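Carbohydrate esterase family 2 (CE2) (Chaetomium olivicolor, PDB 4XVH) probably removes acetyl groups from xylan or related plant polysaccharides, joining an SGNH-type esterase domain to a beta-sandwich carbohydrate-binding domain. Local coordinates at residues 27-32 / 70-75. Residues are numbered along the deposited sequence; the frame is centred on the assembly and turned at random.
Sequences TGTSAT and LRKGKH
The imidazole of H75 meets G28 O at its edge, near the ring plane, with CD2 3.7 Å from that oxygen; CD1 of L70 lies over the centre of one ring face. In that same plane H75 NE2 donates to R71 O (2.7 Å), a nearly straight bond within 70-75, while ND1 is hydrogen-bonded to D49 OD2, so both ring nitrogens are held and the ring's rotation is fixed. Replacing H75 with an alanine is likely to leave R71 O and the D49 carboxylate without these partners and the loop at 70-72 less firmly tied to the strand. G28 and G73 form an antiparallel hydrogen-bonded pair joining strands 21-28 and 73-81 at the distal end of the jelly-roll beta sandwich, where 27-32 crosses from one sheet to the other. G28 N donates to G73 O (2.9 Å), and G73 N returns a bond to G28 O (3.0 Å). K72 CA also points its hydrogen at G28 O (3.3 Å). Beyond the pair, chi1 of T29 (54°) sets OG1 between the backbone N and the carbonyl carbon and turns CG2 anti to that carbon, where it packs on K72 CB (3.6 Å), whose extended chain leads away. One water bridges T29 O (2.7 Å) and L70 O, donating to both.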
ATOM      1  N   THR A  27       5.308 -29.773  -1.077  1.00 33.49           N
ATOM      2  CA  THR A  27       4.895 -30.870  -1.911  1.00 30.48           C
ATOM      3  C   THR A  27       3.916 -31.741  -1.130  1.00 33.20           C
ATOM      4  O   THR A  27       4.128 -32.067   0.031  1.00 32.39           O
ATOM      5  CB  THR A  27       6.094 -31.663  -2.425  1.00 33.31           C
ATOM      6  OG1 THR A  27       5.631 -32.626  -3.378  1.00 35.00           O
ATOM      7  CG2 THR A  27       6.820 -32.354  -1.295  1.00 34.30           C
ATOM      8  N   GLY A  28       2.793 -32.049  -1.761  1.00 33.29           N
ATOM      9  CA  GLY A  28       1.730 -32.778  -1.092  1.00 34.77           C
ATOM     10  C   GLY A  28       0.414 -32.478  -1.783  1.00 33.90           C
ATOM     11  O   GLY A  28       0.406 -32.123  -2.960  1.00 32.30           O
ATOM     12  N   THR A  29      -0.692 -32.628  -1.056  1.00 33.59           N
ATOM     13  CA  THR A  29      -2.010 -32.349  -1.610  1.00 32.12           C
ATOM     14  C   THR A  29      -2.674 -31.140  -0.947  1.00 31.11           C
ATOM     15  O   THR A  29      -3.656 -30.604  -1.459  1.00 28.92           O
ATOM     16  CB  THR A  29      -2.927 -33.560  -1.474  1.00 34.60           C
ATOM     17  OG1 THR A  29      -2.960 -33.962  -0.105  1.00 37.11           O
ATOM     18  CG2 THR A  29      -2.386 -34.723  -2.289  1.00 35.78           C
ATOM     19  N   SER A  30      -2.121 -30.689   0.174  1.00 31.62           N
ATOM     20  CA  SER A  30      -2.772 -29.619   0.921  1.00 30.67           C
ATOM     21  C   SER A  30      -1.820 -28.879   1.855  1.00 28.89           C
ATOM     22  O   SER A  30      -0.862 -29.468   2.374  1.00 30.58           O
ATOM     23  CB  SER A  30      -3.944 -30.192   1.735  1.00 33.75           C
ATOM     24  OG  SER A  30      -4.570 -29.166   2.485  1.00 34.64           O
ATOM     25  N   ALA A  31      -2.102 -27.593   2.066  1.00 27.76           N
ATOM     26  CA  ALA A  31      -1.417 -26.787   3.080  1.00 27.98           C
ATOM     27  C   ALA A  31      -2.431 -25.897   3.800  1.00 28.00           C
ATOM     28  O   ALA A  31      -3.446 -25.493   3.222  1.00 25.31           O
ATOM     29  CB  ALA A  31      -0.301 -25.939   2.450  1.00 26.28           C
ATOM     30  N   THR A  32      -2.160 -25.607   5.067  1.00 30.31           N
ATOM     31  CA  THR A  32      -3.043 -24.727   5.831  1.00 30.55           C
ATOM     32  C   THR A  32      -2.254 -23.618   6.510  1.00 30.09           C
ATOM     33  O   THR A  32      -1.259 -23.871   7.195  1.00 30.58           O
ATOM     34  CB  THR A  32      -3.852 -25.499   6.902  1.00 32.79           C
ATOM     35  OG1 THR A  32      -4.574 -26.573   6.286  1.00 33.19           O
ATOM     36  CG2 THR A  32      -4.850 -24.561   7.584  1.00 32.54           C
ATOM     37  N   LEU A  70      -6.195 -30.260  -5.779  1.00 27.88           N
ATOM     38  CA  LEU A  70      -4.810 -30.175  -6.226  1.00 26.75           C
ATOM     39  C   LEU A  70      -4.258 -31.589  -6.431  1.00 28.50           C
ATOM     40  O   LEU A  70      -4.719 -32.548  -5.796  1.00 30.87           O
ATOM     41  CB  LEU A  70      -3.952 -29.376  -5.230  1.00 25.21           C
ATOM     42  CG  LEU A  70      -4.327 -27.896  -5.083  1.00 25.86           C
ATOM     43  CD1 LEU A  70      -3.441 -27.258  -3.998  1.00 24.61           C
ATOM     44  CD2 LEU A  70      -4.224 -27.119  -6.421  1.00 22.54           C
ATOM     45  N   ARG A  71      -3.322 -31.739  -7.363  1.00 28.19           N
ATOM     46  CA  ARG A  71      -2.701 -33.041  -7.593  1.00 33.15           C
ATOM     47  C   ARG A  71      -1.513 -33.171  -6.662  1.00 31.87           C
ATOM     48  O   ARG A  71      -0.784 -32.192  -6.483  1.00 29.34           O
ATOM     49  CB  ARG A  71      -2.263 -33.184  -9.050  1.00 35.58           C
ATOM     50  CG  ARG A  71      -1.584 -34.515  -9.396  1.00 40.94           C
ATOM     51  CD  ARG A  71      -1.178 -34.552 -10.882  1.00 43.80           C
ATOM     52  NE  ARG A  71      -0.343 -35.709 -11.169  1.00 48.14           N
ATOM     53  CZ  ARG A  71      -0.822 -36.889 -11.551  1.00 53.96           C
ATOM     54  NH1 ARG A  71      -2.134 -37.053 -11.711  1.00 56.05           N
ATOM     55  NH2 ARG A  71       0.002 -37.907 -11.779  1.00 56.42           N
ATOM     56  N   LYS A  72      -1.319 -34.350  -6.055  1.00 32.66           N
ATOM     57  CA  LYS A  72      -0.159 -34.559  -5.187  1.00 33.33           C
ATOM     58  C   LYS A  72       1.136 -34.170  -5.894  1.00 33.41           C
ATOM     59  O   LYS A  72       1.452 -34.700  -6.967  1.00 34.44           O
ATOM     60  CB  LYS A  72      -0.053 -36.015  -4.733  1.00 35.80           C
ATOM     61  CG  LYS A  72       1.129 -36.262  -3.802  1.00 37.04           C
ATOM     62  CD  LYS A  72       1.155 -37.730  -3.365  1.00 40.84           C
ATOM     63  CE  LYS A  72       2.288 -38.006  -2.399  1.00 43.46           C
ATOM     64  NZ  LYS A  72       2.299 -39.484  -2.100  1.00 47.32           N
ATOM     65  N   GLY A  73       1.875 -33.243  -5.299  1.00 32.10           N
ATOM     66  CA  GLY A  73       3.111 -32.776  -5.899  1.00 32.78           C
ATOM     67  C   GLY A  73       3.457 -31.374  -5.427  1.00 31.53           C
ATOM     68  O   GLY A  73       2.897 -30.888  -4.450  1.00 31.05           O
ATOM     69  N   LYS A  74       4.379 -30.720  -6.120  1.00 32.50           N
ATOM     70  CA  LYS A  74       4.847 -29.397  -5.689  1.00 33.33           C
ATOM     71  C   LYS A  74       3.799 -28.307  -5.950  1.00 29.33           C
ATOM     72  O   LYS A  74       3.170 -28.275  -7.013  1.00 29.31           O
ATOM     73  CB  LYS A  74       6.176 -29.043  -6.386  1.00 36.93           C
ATOM     74  CG  LYS A  74       6.625 -27.611  -6.100  1.00 39.86           C
ATOM     75  CD  LYS A  74       8.024 -27.310  -6.608  1.00 44.07           C
ATOM     76  CE  LYS A  74       8.401 -25.847  -6.296  1.00 45.75           C
ATOM     77  NZ  LYS A  74       9.777 -25.545  -6.775  1.00 49.40           N
ATOM     78  N   HIS A  75       3.572 -27.438  -4.973  1.00 26.91           N
ATOM     79  CA  HIS A  75       2.693 -26.295  -5.192  1.00 25.27           C
ATOM     80  C   HIS A  75       3.305 -25.055  -4.529  1.00 25.07           C
ATOM     81  O   HIS A  75       4.081 -25.188  -3.580  1.00 25.97           O
ATOM     82  CB  HIS A  75       1.288 -26.566  -4.649  1.00 25.50           C
ATOM     83  CG  HIS A  75       0.609 -27.711  -5.328  1.00 26.69           C
ATOM     84  ND1 HIS A  75      -0.006 -27.590  -6.559  1.00 26.84           N
ATOM     85  CD2 HIS A  75       0.508 -29.017  -4.979  1.00 27.62           C
ATOM     86  CE1 HIS A  75      -0.472 -28.775  -6.930  1.00 28.62           C
ATOM     87  NE2 HIS A  75      -0.179 -29.654  -5.984  1.00 29.25           N
TER
HETATM   88  O   HOH W   1      -5.574 -31.737  -3.070  1.00 26.26           O